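Local coordinates for protein activated BY transcription factor SSRB (Salmonella enterica, PDB 2WNW) that belongs to glycosyl hydrolase family 30, joining a TIM-barrel domain to a beta-sandwich domain, at residues C30-S35 with E416-V421; L392-G397 with Y410-Q415; F23-R28 with D423-I428. All blocks are in the same frame, centred on the assembly; numbering follows the deposited sequence.

All three contacts belong to one mixed sheet of the beta sandwich, away from the closed barrel. Contacts 1 and 3 pair N-terminal with C-terminal segments, showing how a domain can be built from both ends of a chain; contact 2 is a hairpin within the C-terminal part. In sequence they are concentric: contact 3 (23-28 with 423-428) outermost, then contact 1 (30-35 with 416-421), and contact 2 (392-397 with 410-415) innermost. In space contact 1 is central, its centre about 11 Å from those of the other two, which are about 21 Å apart centre to centre. Strands 417-423 and 426-432 are neighbours, and a salt bridge between Arg-420 and Glu-427 joins contacts 1 and 3, while Leu-393 packs contact 2 on contact 1.

Contact 1 of 3, residues C30-S35 with E416-V421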
ATOM      1  N   CYS A  30      13.680 -12.917  12.458  1.00 21.72           N
ATOM      2  CA  CYS A  30      13.150 -11.938  11.511  1.00 21.99           C
ATOM      3  C   CYS A  30      11.720 -11.487  11.797  1.00 21.69           C
ATOM      4  O   CYS A  30      11.036 -10.989  10.902  1.00 21.90           O
ATOM      5  CB  CYS A  30      13.214 -12.494  10.086  1.00 22.06           C
ATOM      6  SG  CYS A  30      14.892 -12.726   9.450  1.00 24.30           S
ATOM      7  N   SER A  31      11.265 -11.645  13.035  1.00 21.49           N
ATOM      8  CA  SER A  31       9.904 -11.245  13.380  1.00 21.54           C
ATOM      9  C   SER A  31       9.826  -9.798  13.864  1.00 21.09           C
ATOM     10  O   SER A  31      10.831  -9.221  14.293  1.00 20.29           O
ATOM     11  CB  SER A  31       9.343 -12.168  14.462  1.00 24.31           C
ATOM     12  OG  SER A  31      10.007 -11.957  15.693  1.00 26.72           O
ATOM     13  N   GLU A  32       8.625  -9.227  13.786  1.00 18.64           N
ATOM     14  CA  GLU A  32       8.350  -7.856  14.222  1.00 19.75           C
ATOM     15  C   GLU A  32       9.261  -6.803  13.615  1.00 18.98           C
ATOM     16  O   GLU A  32       9.631  -5.829  14.276  1.00 20.82           O
ATOM     17  CB  GLU A  32       8.416  -7.767  15.750  1.00 22.12           C
ATOM     18  CG  GLU A  32       7.294  -8.514  16.447  1.00 27.42           C
ATOM     19  CD  GLU A  32       7.336  -8.377  17.959  1.00 30.70           C
ATOM     20  OE1 GLU A  32       6.374  -8.827  18.611  1.00 33.99           O
ATOM     21  OE2 GLU A  32       8.321  -7.828  18.496  1.00 32.45           O
ATOM     22  N   LEU A  33       9.589  -6.977  12.343  1.00 16.76           N
ATOM     23  CA  LEU A  33      10.477  -6.053  11.661  1.00 17.00           C
ATOM     24  C   LEU A  33       9.843  -4.933  10.859  1.00 17.36           C
ATOM     25  O   LEU A  33       8.764  -5.077  10.295  1.00 14.68           O
ATOM     26  CB  LEU A  33      11.373  -6.812  10.683  1.00 17.24           C
ATOM     27  CG  LEU A  33      12.339  -7.890  11.167  1.00 16.66           C
ATOM     28  CD1 LEU A  33      13.055  -8.479   9.957  1.00 16.91           C
ATOM     29  CD2 LEU A  33      13.341  -7.285  12.140  1.00 17.10           C
ATOM     30  N   ILE A  34      10.542  -3.806  10.835  1.00 17.92           N
ATOM     31  CA  ILE A  34      10.180  -2.691   9.978  1.00 18.01           C
ATOM     32  C   ILE A  34      11.516  -2.589   9.263  1.00 18.06           C
ATOM     33  O   ILE A  34      12.494  -2.082   9.815  1.00 20.24           O
ATOM     34  CB  ILE A  34       9.868  -1.383  10.725  1.00 17.51           C
ATOM     35  CG1 ILE A  34       8.465  -1.467  11.336  1.00 17.59           C
ATOM     36  CG2 ILE A  34       9.941  -0.205   9.742  1.00 17.76           C
ATOM     37  CD1 ILE A  34       7.979  -0.181  11.988  1.00 18.29           C
ATOM     38  N   SER A  35      11.567  -3.141   8.058  1.00 17.28           N
ATOM     39  CA  SER A  35      12.790  -3.151   7.273  1.00 18.14           C
ATOM     40  C   SER A  35      12.963  -1.868   6.483  1.00 18.55           C
ATOM     41  O   SER A  35      12.021  -1.386   5.856  1.00 18.65           O
ATOM     42  CB  SER A  35      12.780  -4.336   6.308  1.00 19.18           C
ATOM     43  OG  SER A  35      12.572  -5.554   7.002  1.00 22.07           O
ATOM     44  N   GLU A 416      -0.038  -1.263  23.213  1.00 24.37           N
ATOM     45  CA  GLU A 416       1.365  -0.926  23.062  1.00 23.99           C
ATOM     46  C   GLU A 416       1.892  -1.934  22.043  1.00 22.78           C
ATOM     47  O   GLU A 416       1.511  -3.103  22.078  1.00 22.49           O
ATOM     48  CB  GLU A 416       2.077  -1.107  24.400  1.00 26.73           C
ATOM     49  CG  GLU A 416       3.564  -0.857  24.362  1.00 31.30           C
ATOM     50  CD  GLU A 416       4.229  -1.217  25.680  1.00 32.60           C
ATOM     51  OE1 GLU A 416       4.242  -2.414  26.033  1.00 35.65           O
ATOM     52  OE2 GLU A 416       4.727  -0.304  26.364  1.00 34.76           O
ATOM     53  N   ARG A 417       2.745  -1.490  21.125  1.00 20.91           N
ATOM     54  CA  ARG A 417       3.291  -2.393  20.115  1.00 22.06           C
ATOM     55  C   ARG A 417       4.805  -2.280  20.002  1.00 23.18           C
ATOM     56  O   ARG A 417       5.385  -1.243  20.325  1.00 23.25           O
ATOM     57  CB  ARG A 417       2.653  -2.119  18.748  1.00 22.26           C
ATOM     58  CG  ARG A 417       1.154  -2.425  18.675  1.00 20.93           C
ATOM     59  CD  ARG A 417       0.869  -3.897  18.952  1.00 21.55           C
ATOM     60  NE  ARG A 417       1.579  -4.772  18.021  1.00 21.78           N
ATOM     61  CZ  ARG A 417       1.166  -5.059  16.790  1.00 23.56           C
ATOM     62  NH1 ARG A 417       1.891  -5.861  16.021  1.00 21.92           N
ATOM     63  NH2 ARG A 417       0.023  -4.564  16.333  1.00 20.49           N
ATOM     64  N   ARG A 418       5.436  -3.357  19.546  1.00 23.22           N
ATOM     65  CA  ARG A 418       6.884  -3.390  19.390  1.00 25.10           C
ATOM     66  C   ARG A 418       7.289  -3.623  17.949  1.00 25.15           C
ATOM     67  O   ARG A 418       6.550  -4.218  17.168  1.00 24.08           O
ATOM     68  CB  ARG A 418       7.490  -4.512  20.228  1.00 27.60           C
ATOM     69  CG  ARG A 418       7.384  -4.335  21.721  1.00 35.00           C
ATOM     70  CD  ARG A 418       7.941  -5.570  22.391  1.00 39.83           C
ATOM     71  NE  ARG A 418       7.176  -6.753  22.006  1.00 45.19           N
ATOM     72  CZ  ARG A 418       7.713  -7.921  21.665  1.00 46.81           C
ATOM     73  NH1 ARG A 418       9.031  -8.075  21.656  1.00 48.10           N
ATOM     74  NH2 ARG A 418       6.925  -8.937  21.332  1.00 46.93           N
ATOM     75  N   CYS A 419       8.483  -3.159  17.610  1.00 24.27           N
ATOM     76  CA  CYS A 419       9.012  -3.352  16.274  1.00 24.18           C
ATOM     77  C   CYS A 419      10.517  -3.206  16.333  1.00 23.68           C
ATOM     78  O   CYS A 419      11.061  -2.623  17.272  1.00 24.71           O
ATOM     79  CB  CYS A 419       8.426  -2.329  15.297  1.00 23.46           C
ATOM     80  SG  CYS A 419       8.922  -0.617  15.572  1.00 28.21           S
ATOM     81  N   ARG A 420      11.191  -3.771  15.346  1.00 21.85           N
ATOM     82  CA  ARG A 420      12.630  -3.662  15.276  1.00 22.17           C
ATOM     83  C   ARG A 420      12.962  -3.014  13.948  1.00 19.84           C
ATOM     84  O   ARG A 420      12.712  -3.597  12.892  1.00 20.70           O
ATOM     85  CB  ARG A 420      13.290  -5.040  15.352  1.00 22.12           C
ATOM     86  CG  ARG A 420      13.295  -5.672  16.732  1.00 26.82           C
ATOM     87  CD  ARG A 420      14.195  -6.903  16.731  1.00 29.46           C
ATOM     88  NE  ARG A 420      13.614  -7.999  15.969  1.00 29.34           N
ATOM     89  CZ  ARG A 420      14.312  -8.878  15.257  1.00 28.53           C
ATOM     90  NH1 ARG A 420      15.634  -8.794  15.191  1.00 29.06           N
ATOM     91  NH2 ARG A 420      13.684  -9.855  14.621  1.00 28.34           N
ATOM     92  N   VAL A 421      13.489  -1.797  13.991  1.00 19.48           N
ATOM     93  CA  VAL A 421      13.872  -1.119  12.762  1.00 20.01           C
ATOM     94  C   VAL A 421      15.149  -1.818  12.321  1.00 21.44           C
ATOM     95  O   VAL A 421      16.159  -1.788  13.028  1.00 20.01           O
ATOM     96  CB  VAL A 421      14.148   0.374  12.996  1.00 21.57           C
ATOM     97  CG1 VAL A 421      14.607   1.029  11.697  1.00 20.04           C
ATOM     98  CG2 VAL A 421      12.883   1.052  13.516  1.00 22.60           C
TER
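The guanidinium of Arg-420 has CD2 of Leu-33 over the centre of one face, 3.5 Å above the plane, and the backbone N atoms of Cys-30 and Ser-31 at its edge. NH2 of Arg-420 donates to Ser-31 O at 2.9 Å, in the carbonyl plane and on a lone pair; NE adds a weak second bond to the same oxygen. The bend at chi3 (-71°) sets the guanidinium edge-on to the loop at Cys-30 and Ser-31. NH2 is salt-bridged to Asp-29 and NH1 to Glu-427, so the positive group is probably well compensated. Arg-418 is met differently: OE2 of Glu-32 lies over one face of its guanidinium, toward the rim, the carboxylate turned 72° from it. OE1 of Glu-32, 2.8 Å from NH2 of Arg-418, is well out of the guanidinium plane, so the salt bridge is electrostatic rather than a directed hydrogen bond. A parallel backbone ladder runs from Arg-420 N to Glu-32 O (2.8 Å) and Ile-34 N to Arg-420 O (3.0 Å). On the side of the sheet away from Leu-33 and Arg-420, Ile-34 CD1 touches Cys-419 SG. Strand 417-423 runs between 33-37 and 426-432; Ile-34 and Val-421 pack on Leu-407 of strand 405-411.

Contact 2 of 3, residues L392-G397 with Y410-Q415; sequences LLEEVG and YNRDVQ
The carbonyl oxygen of Leu-392 receives two N-H groups: Arg-412 N across the contact, at 3.1 Å and nearly straight (165° at the hydrogen), and, weakly, Glu-394 N of its own segment. Glu-394 N has a better acceptor in Tyr-410 O, and Tyr-410 N returns the bond to Glu-394 O at 2.8 Å, which makes these two residues an antiparallel hydrogen-bonded pair. Their side chains run alongside each other in the same direction. With CG of Tyr-410 anti to the backbone N (chi1 161°), the ring lies along the Glu-394 chain. OE1 of Glu-394 lies at the ring edge, 3.7 Å from CD1 of Tyr-410, with the carboxylate turned 80° from the ring. Arg-412 N sits over the centre of one ring face. This is the open end of the beta hairpin formed by strands 393-399 and 405-411 in the sandwich domain, and the face bearing Glu-394 and Tyr-410 is turned to helix 305-322, where His-315 bonds Glu-394 OE2 and His-311 bonds the tyrosine hydroxyl. OE2 of Glu-394 is also 3.2 Å from Arg-412 CD, while its ion pair with NH1 of Arg-412 is long. On the opposite face, Leu-393 CD2 packs on Asn-411 CB at 3.8 Å. The Asn-411 amide bonds the chain beyond the strand: OD1 accepts from Asp-413 N in an Asx turn, and ND2 donates to Gln-415 O, in the amide plane, and to Pro-433 O. Leu-392 crosses Arg-412 at about a right angle, CD2 against CG, and its CD1 reaches the carboxylate of Asp-413, which is salt-bridged to Arg-417.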
ATOM      1  N   LEU A 392      -0.690  -2.070  10.966  1.00 17.90           N
ATOM      2  CA  LEU A 392      -1.184  -1.197  12.028  1.00 15.81           C
ATOM      3  C   LEU A 392      -0.032  -0.320  12.497  1.00 16.54           C
ATOM      4  O   LEU A 392      -0.239   0.736  13.093  1.00 15.75           O
ATOM      5  CB  LEU A 392      -1.750  -2.011  13.196  1.00 17.71           C
ATOM      6  CG  LEU A 392      -3.045  -2.780  12.919  1.00 17.06           C
ATOM      7  CD1 LEU A 392      -3.524  -3.433  14.204  1.00 20.58           C
ATOM      8  CD2 LEU A 392      -4.117  -1.835  12.382  1.00 19.93           C
ATOM      9  N   LEU A 393       1.190  -0.779  12.246  1.00 16.10           N
ATOM     10  CA  LEU A 393       2.370   0.013  12.572  1.00 16.15           C
ATOM     11  C   LEU A 393       2.681   0.728  11.261  1.00 15.05           C
ATOM     12  O   LEU A 393       3.393   0.207  10.401  1.00 15.96           O
ATOM     13  CB  LEU A 393       3.540  -0.883  12.997  1.00 18.40           C
ATOM     14  CG  LEU A 393       3.503  -1.313  14.467  1.00 21.85           C
ATOM     15  CD1 LEU A 393       4.581  -2.351  14.740  1.00 23.43           C
ATOM     16  CD2 LEU A 393       3.698  -0.084  15.351  1.00 22.49           C
ATOM     17  N   GLU A 394       2.097   1.911  11.103  1.00 16.06           N
ATOM     18  CA  GLU A 394       2.274   2.715   9.901  1.00 16.47           C
ATOM     19  C   GLU A 394       3.658   3.333   9.899  1.00 16.95           C
ATOM     20  O   GLU A 394       4.131   3.821  10.923  1.00 18.80           O
ATOM     21  CB  GLU A 394       1.198   3.805   9.846  1.00 16.78           C
ATOM     22  CG  GLU A 394      -0.224   3.244   9.781  1.00 22.66           C
ATOM     23  CD  GLU A 394      -1.282   4.329   9.666  1.00 23.54           C
ATOM     24  OE1 GLU A 394      -0.977   5.405   9.116  1.00 29.53           O
ATOM     25  OE2 GLU A 394      -2.419   4.106  10.115  1.00 25.53           O
ATOM     26  N   GLU A 395       4.310   3.320   8.744  1.00 15.94           N
ATOM     27  CA  GLU A 395       5.655   3.860   8.661  1.00 17.30           C
ATOM     28  C   GLU A 395       6.064   4.312   7.270  1.00 16.08           C
ATOM     29  O   GLU A 395       5.583   3.793   6.265  1.00 16.20           O
ATOM     30  CB  GLU A 395       6.651   2.805   9.151  1.00 17.06           C
ATOM     31  CG  GLU A 395       6.619   1.476   8.371  1.00 19.67           C
ATOM     32  CD  GLU A 395       7.300   1.561   7.012  1.00 22.56           C
ATOM     33  OE1 GLU A 395       8.277   2.328   6.891  1.00 23.04           O
ATOM     34  OE2 GLU A 395       6.879   0.849   6.069  1.00 20.80           O
ATOM     35  N   VAL A 396       6.960   5.294   7.228  1.00 15.59           N
ATOM     36  CA  VAL A 396       7.498   5.796   5.969  1.00 15.43           C
ATOM     37  C   VAL A 396       8.851   6.425   6.281  1.00 16.06           C
ATOM     38  O   VAL A 396       9.007   7.099   7.298  1.00 16.94           O
ATOM     39  CB  VAL A 396       6.562   6.831   5.296  1.00 14.13           C
ATOM     40  CG1 VAL A 396       6.411   8.070   6.163  1.00 14.88           C
ATOM     41  CG2 VAL A 396       7.105   7.194   3.913  1.00 15.77           C
ATOM     42  N   GLY A 397       9.832   6.177   5.420  1.00 17.18           N
ATOM     43  CA  GLY A 397      11.158   6.722   5.648  1.00 16.87           C
ATOM     44  C   GLY A 397      11.644   7.600   4.517  1.00 16.29           C
ATOM     45  O   GLY A 397      11.158   7.505   3.391  1.00 15.32           O
ATOM     46  N   TYR A 410       4.133   5.227  13.313  1.00 15.28           N
ATOM     47  CA  TYR A 410       2.922   5.567  14.050  1.00 14.71           C
ATOM     48  C   TYR A 410       2.138   4.292  14.360  1.00 14.66           C
ATOM     49  O   TYR A 410       1.806   3.518  13.456  1.00 14.98           O
ATOM     50  CB  TYR A 410       2.067   6.527  13.209  1.00 14.91           C
ATOM     51  CG  TYR A 410       0.612   6.614  13.620  1.00 15.02           C
ATOM     52  CD1 TYR A 410      -0.404   6.413  12.682  1.00 16.02           C
ATOM     53  CD2 TYR A 410       0.248   6.884  14.939  1.00 14.42           C
ATOM     54  CE1 TYR A 410      -1.746   6.475  13.049  1.00 16.18           C
ATOM     55  CE2 TYR A 410      -1.093   6.949  15.317  1.00 15.10           C
ATOM     56  CZ  TYR A 410      -2.081   6.742  14.368  1.00 16.44           C
ATOM     57  OH  TYR A 410      -3.403   6.794  14.739  1.00 18.25           O
ATOM     58  N   ASN A 411       1.855   4.074  15.639  1.00 14.54           N
ATOM     59  CA  ASN A 411       1.113   2.895  16.073  1.00 15.69           C
ATOM     60  C   ASN A 411      -0.374   3.214  16.224  1.00 15.64           C
ATOM     61  O   ASN A 411      -0.780   3.836  17.207  1.00 14.32           O
ATOM     62  CB  ASN A 411       1.675   2.389  17.411  1.00 15.68           C
ATOM     63  CG  ASN A 411       0.842   1.268  18.001  1.00 16.21           C
ATOM     64  OD1 ASN A 411       0.156   0.553  17.271  1.00 15.35           O
ATOM     65  ND2 ASN A 411       0.904   1.101  19.325  1.00 15.72           N
ATOM     66  N   ARG A 412      -1.190   2.784  15.261  1.00 16.10           N
ATOM     67  CA  ARG A 412      -2.622   3.061  15.334  1.00 17.38           C
ATOM     68  C   ARG A 412      -3.381   2.033  16.168  1.00 17.62           C
ATOM     69  O   ARG A 412      -4.580   2.183  16.400  1.00 18.78           O
ATOM     70  CB  ARG A 412      -3.243   3.144  13.927  1.00 19.38           C
ATOM     71  CG  ARG A 412      -3.363   1.818  13.197  1.00 19.92           C
ATOM     72  CD  ARG A 412      -4.059   1.982  11.849  1.00 23.46           C
ATOM     73  NE  ARG A 412      -5.432   2.469  11.984  1.00 22.43           N
ATOM     74  CZ  ARG A 412      -6.236   2.728  10.955  1.00 24.48           C
ATOM     75  NH1 ARG A 412      -5.806   2.547   9.713  1.00 23.28           N
ATOM     76  NH2 ARG A 412      -7.466   3.173  11.164  1.00 24.00           N
ATOM     77  N   ASP A 413      -2.683   0.997  16.627  1.00 17.22           N
ATOM     78  CA  ASP A 413      -3.310  -0.042  17.440  1.00 16.95           C
ATOM     79  C   ASP A 413      -3.702   0.585  18.777  1.00 18.62           C
ATOM     80  O   ASP A 413      -3.181   1.638  19.153  1.00 17.96           O
ATOM     81  CB  ASP A 413      -2.329  -1.199  17.680  1.00 16.73           C
ATOM     82  CG  ASP A 413      -3.031  -2.528  17.963  1.00 20.01           C
ATOM     83  OD1 ASP A 413      -4.243  -2.525  18.274  1.00 19.35           O
ATOM     84  OD2 ASP A 413      -2.361  -3.581  17.875  1.00 18.96           O
ATOM     85  N   VAL A 414      -4.617  -0.064  19.489  1.00 18.56           N
ATOM     86  CA  VAL A 414      -5.074   0.428  20.783  1.00 19.04           C
ATOM     87  C   VAL A 414      -4.249  -0.192  21.905  1.00 21.31           C
ATOM     88  O   VAL A 414      -4.558  -0.024  23.085  1.00 19.35           O
ATOM     89  CB  VAL A 414      -6.560   0.088  21.011  1.00 19.66           C
ATOM     90  CG1 VAL A 414      -7.423   0.810  19.981  1.00 18.83           C
ATOM     91  CG2 VAL A 414      -6.763  -1.414  20.922  1.00 16.94           C
ATOM     92  N   GLN A 415      -3.206  -0.922  21.524  1.00 22.85           N
ATOM     93  CA  GLN A 415      -2.316  -1.563  22.486  1.00 25.44           C
ATOM     94  C   GLN A 415      -0.896  -1.111  22.213  1.00 24.80           C
ATOM     95  O   GLN A 415      -0.579  -0.646  21.118  1.00 24.17           O
ATOM     96  CB  GLN A 415      -2.327  -3.081  22.332  1.00 27.77           C
ATOM     97  CG  GLN A 415      -3.651  -3.767  22.488  1.00 34.17           C
ATOM     98  CD  GLN A 415      -3.505  -5.258  22.275  1.00 37.27           C
ATOM     99  OE1 GLN A 415      -2.687  -5.906  22.932  1.00 40.55           O
ATOM    100  NE2 GLN A 415      -4.285  -5.811  21.352  1.00 38.45           N
TER

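Contact 3 of 3, residues F23-R28 with D423-I428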
ATOM      1  N   PHE A  23      22.055   1.698  17.519  1.00 25.41           N
ATOM      2  CA  PHE A  23      21.651   0.449  16.894  1.00 25.69           C
ATOM      3  C   PHE A  23      22.560  -0.635  17.463  1.00 26.91           C
ATOM      4  O   PHE A  23      23.580  -0.334  18.084  1.00 26.67           O
ATOM      5  CB  PHE A  23      21.862   0.513  15.379  1.00 24.85           C
ATOM      6  CG  PHE A  23      20.838   1.331  14.641  1.00 26.07           C
ATOM      7  CD1 PHE A  23      19.823   0.705  13.919  1.00 25.86           C
ATOM      8  CD2 PHE A  23      20.913   2.719  14.624  1.00 25.66           C
ATOM      9  CE1 PHE A  23      18.897   1.452  13.186  1.00 26.52           C
ATOM     10  CE2 PHE A  23      19.992   3.478  13.895  1.00 26.79           C
ATOM     11  CZ  PHE A  23      18.983   2.841  13.173  1.00 26.41           C
ATOM     12  N   SER A  24      22.182  -1.888  17.244  1.00 27.07           N
ATOM     13  CA  SER A  24      22.958  -3.035  17.694  1.00 28.64           C
ATOM     14  C   SER A  24      23.051  -3.979  16.506  1.00 29.61           C
ATOM     15  O   SER A  24      22.307  -3.825  15.534  1.00 29.44           O
ATOM     16  CB  SER A  24      22.248  -3.745  18.847  1.00 27.97           C
ATOM     17  OG  SER A  24      22.105  -2.890  19.964  1.00 31.63           O
ATOM     18  N   HIS A  25      23.968  -4.941  16.564  1.00 29.19           N
ATOM     19  CA  HIS A  25      24.090  -5.904  15.478  1.00 30.47           C
ATOM     20  C   HIS A  25      22.752  -6.633  15.473  1.00 29.33           C
ATOM     21  O   HIS A  25      22.236  -6.980  16.534  1.00 28.01           O
ATOM     22  CB  HIS A  25      25.222  -6.899  15.750  1.00 32.81           C
ATOM     23  CG  HIS A  25      25.452  -7.866  14.630  1.00 35.63           C
ATOM     24  ND1 HIS A  25      25.966  -7.482  13.410  1.00 37.61           N
ATOM     25  CD2 HIS A  25      25.203  -9.195  14.532  1.00 36.56           C
ATOM     26  CE1 HIS A  25      26.023  -8.532  12.609  1.00 38.15           C
ATOM     27  NE2 HIS A  25      25.565  -9.582  13.265  1.00 37.62           N
ATOM     28  N   ARG A  26      22.187  -6.864  14.294  1.00 29.05           N
ATOM     29  CA  ARG A  26      20.890  -7.527  14.214  1.00 29.04           C
ATOM     30  C   ARG A  26      20.874  -8.952  14.756  1.00 30.15           C
ATOM     31  O   ARG A  26      21.886  -9.656  14.739  1.00 29.32           O
ATOM     32  CB  ARG A  26      20.375  -7.548  12.773  1.00 28.47           C
ATOM     33  CG  ARG A  26      21.058  -8.564  11.869  1.00 29.25           C
ATOM     34  CD  ARG A  26      20.138  -8.961  10.716  1.00 27.74           C
ATOM     35  NE  ARG A  26      18.936  -9.635  11.203  1.00 29.40           N
ATOM     36  CZ  ARG A  26      17.877  -9.926  10.453  1.00 28.28           C
ATOM     37  NH1 ARG A  26      17.858  -9.607   9.166  1.00 27.10           N
ATOM     38  NH2 ARG A  26      16.828 -10.531  10.995  1.00 27.79           N
ATOM     39  N   GLN A  27      19.708  -9.363  15.241  1.00 30.56           N
ATOM     40  CA  GLN A  27      19.514 -10.708  15.761  1.00 31.73           C
ATOM     41  C   GLN A  27      19.073 -11.538  14.562  1.00 31.94           C
ATOM     42  O   GLN A  27      18.529 -10.996  13.599  1.00 29.38           O
ATOM     43  CB  GLN A  27      18.411 -10.720  16.816  1.00 33.14           C
ATOM     44  CG  GLN A  27      18.583  -9.689  17.913  1.00 37.45           C
ATOM     45  CD  GLN A  27      17.382  -9.632  18.837  1.00 39.25           C
ATOM     46  OE1 GLN A  27      17.075 -10.599  19.533  1.00 42.04           O
ATOM     47  NE2 GLN A  27      16.690  -8.498  18.843  1.00 40.11           N
ATOM     48  N   ARG A  28      19.303 -12.845  14.620  1.00 31.30           N
ATOM     49  CA  ARG A  28      18.924 -13.728  13.525  1.00 32.09           C
ATOM     50  C   ARG A  28      17.419 -13.747  13.264  1.00 29.99           C
ATOM     51  O   ARG A  28      16.988 -13.786  12.112  1.00 29.95           O
ATOM     52  CB  ARG A  28      19.423 -15.154  13.793  1.00 35.76           C
ATOM     53  CG  ARG A  28      20.862 -15.405  13.348  1.00 41.75           C
ATOM     54  CD  ARG A  28      21.253 -16.871  13.523  1.00 46.89           C
ATOM     55  NE  ARG A  28      21.869 -17.140  14.820  1.00 51.21           N
ATOM     56  CZ  ARG A  28      23.143 -16.886  15.110  1.00 54.11           C
ATOM     57  NH1 ARG A  28      23.943 -16.356  14.193  1.00 55.53           N
ATOM     58  NH2 ARG A  28      23.619 -17.161  16.319  1.00 54.49           N
ATOM     59  N   ASP A 423      18.076  -2.109   9.530  1.00 20.70           N
ATOM     60  CA  ASP A 423      18.808  -1.458   8.448  1.00 20.45           C
ATOM     61  C   ASP A 423      20.064  -2.277   8.166  1.00 22.19           C
ATOM     62  O   ASP A 423      21.098  -2.085   8.812  1.00 21.63           O
ATOM     63  CB  ASP A 423      19.198  -0.038   8.858  1.00 19.69           C
ATOM     64  CG  ASP A 423      20.023   0.675   7.801  1.00 20.21           C
ATOM     65  OD1 ASP A 423      20.504   1.791   8.086  1.00 20.66           O
ATOM     66  OD2 ASP A 423      20.191   0.132   6.688  1.00 20.63           O
ATOM     67  N   GLY A 424      19.973  -3.187   7.204  1.00 21.95           N
ATOM     68  CA  GLY A 424      21.119  -4.018   6.880  1.00 24.87           C
ATOM     69  C   GLY A 424      21.404  -4.989   8.009  1.00 25.31           C
ATOM     70  O   GLY A 424      20.535  -5.772   8.389  1.00 24.64           O
ATOM     71  N   ASP A 425      22.615  -4.935   8.558  1.00 26.18           N
ATOM     72  CA  ASP A 425      22.988  -5.832   9.649  1.00 26.59           C
ATOM     73  C   ASP A 425      22.861  -5.155  11.010  1.00 26.47           C
ATOM     74  O   ASP A 425      23.372  -5.657  12.013  1.00 26.39           O
ATOM     75  CB  ASP A 425      24.421  -6.342   9.442  1.00 30.03           C
ATOM     76  CG  ASP A 425      25.467  -5.277   9.705  1.00 33.69           C
ATOM     77  OD1 ASP A 425      25.174  -4.078   9.503  1.00 34.79           O
ATOM     78  OD2 ASP A 425      26.595  -5.642  10.103  1.00 38.57           O
ATOM     79  N   LYS A 426      22.171  -4.018  11.041  1.00 25.42           N
ATOM     80  CA  LYS A 426      21.968  -3.267  12.276  1.00 24.62           C
ATOM     81  C   LYS A 426      20.478  -3.124  12.587  1.00 24.50           C
ATOM     82  O   LYS A 426      19.654  -3.038  11.676  1.00 23.88           O
ATOM     83  CB  LYS A 426      22.586  -1.874  12.148  1.00 25.19           C
ATOM     84  CG  LYS A 426      24.088  -1.859  11.873  1.00 26.89           C
ATOM     85  CD  LYS A 426      24.872  -2.403  13.056  1.00 28.51           C
ATOM     86  CE  LYS A 426      26.353  -2.056  12.949  1.00 28.97           C
ATOM     87  NZ  LYS A 426      26.958  -2.557  11.686  1.00 31.41           N
ATOM     88  N   GLU A 427      20.138  -3.090  13.873  1.00 24.03           N
ATOM     89  CA  GLU A 427      18.744  -2.944  14.279  1.00 23.33           C
ATOM     90  C   GLU A 427      18.610  -2.172  15.586  1.00 23.50           C
ATOM     91  O   GLU A 427      19.569  -2.029  16.346  1.00 22.81           O
ATOM     92  CB  GLU A 427      18.090  -4.315  14.470  1.00 24.57           C
ATOM     93  CG  GLU A 427      18.468  -4.990  15.789  1.00 26.46           C
ATOM     94  CD  GLU A 427      17.733  -6.298  16.024  1.00 27.43           C
ATOM     95  OE1 GLU A 427      17.935  -7.246  15.241  1.00 26.32           O
ATOM     96  OE2 GLU A 427      16.954  -6.374  16.998  1.00 30.51           O
ATOM     97  N   ILE A 428      17.407  -1.671  15.831  1.00 22.52           N
ATOM     98  CA  ILE A 428      17.100  -0.965  17.061  1.00 22.60           C
ATOM     99  C   ILE A 428      15.650  -1.291  17.393  1.00 22.63           C
ATOM    100  O   ILE A 428      14.753  -1.093  16.573  1.00 22.76           O
ATOM    101  CB  ILE A 428      17.299   0.568  16.938  1.00 23.22           C
ATOM    102  CG1 ILE A 428      16.969   1.230  18.281  1.00 22.52           C
ATOM    103  CG2 ILE A 428      16.431   1.135  15.823  1.00 24.91           C
ATOM    104  CD1 ILE A 428      17.315   2.705  18.356  1.00 20.97           C
TER
HETATM  105  O   HOH W   1      19.064  -7.494   6.956  1.00 42.55           O
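Phe-23 and Ile-428 form the tightly packed end of this pairing. The methyl CG2 of Ile-428 lies over a face of the Phe-23 ring, 4.1 Å from its centroid in a CH-pi contact, and the two side chains meet at about a right angle. Beside them Ser-24 and Glu-427 exchange backbone bonds as an antiparallel hydrogen-bonded pair, Ser-24 N to Glu-427 O and Glu-427 N to Ser-24 O both measuring 2.8 Å. Arg-26 N continues the series with a bond to Asp-425 O (2.8 Å). The Glu-427 chain, extended beyond CG, carries its carboxylate to the loop after the strand: OE1 of Glu-427 accepts Gln-27 N at 2.8 Å from above the carboxylate plane, and the same oxygen is salt-bridged to Arg-420 NH1 of strand 417-423. A bond from Gln-27 NE2 to OE2 is less sure. By contrast, the solvent side is looser. There His-25 crosses Asp-425 with ring and carboxylate planes perpendicular; ND1 of His-25, 3.8 Å from OD2 of Asp-425, makes no hydrogen bond with it, and Lys-426 NZ pairs with Asp-425 OD1. A water bridges Arg-26 NH1 and Gly-424 O at the type II' turn from Asp-423 to Lys-426. That turn links strands 417-423 and 426-432, and strand 17-25 pairs antiparallel with the latter on its other side, Phe-23 and Ile-428 both packing on Leu-440 of strand 437-442.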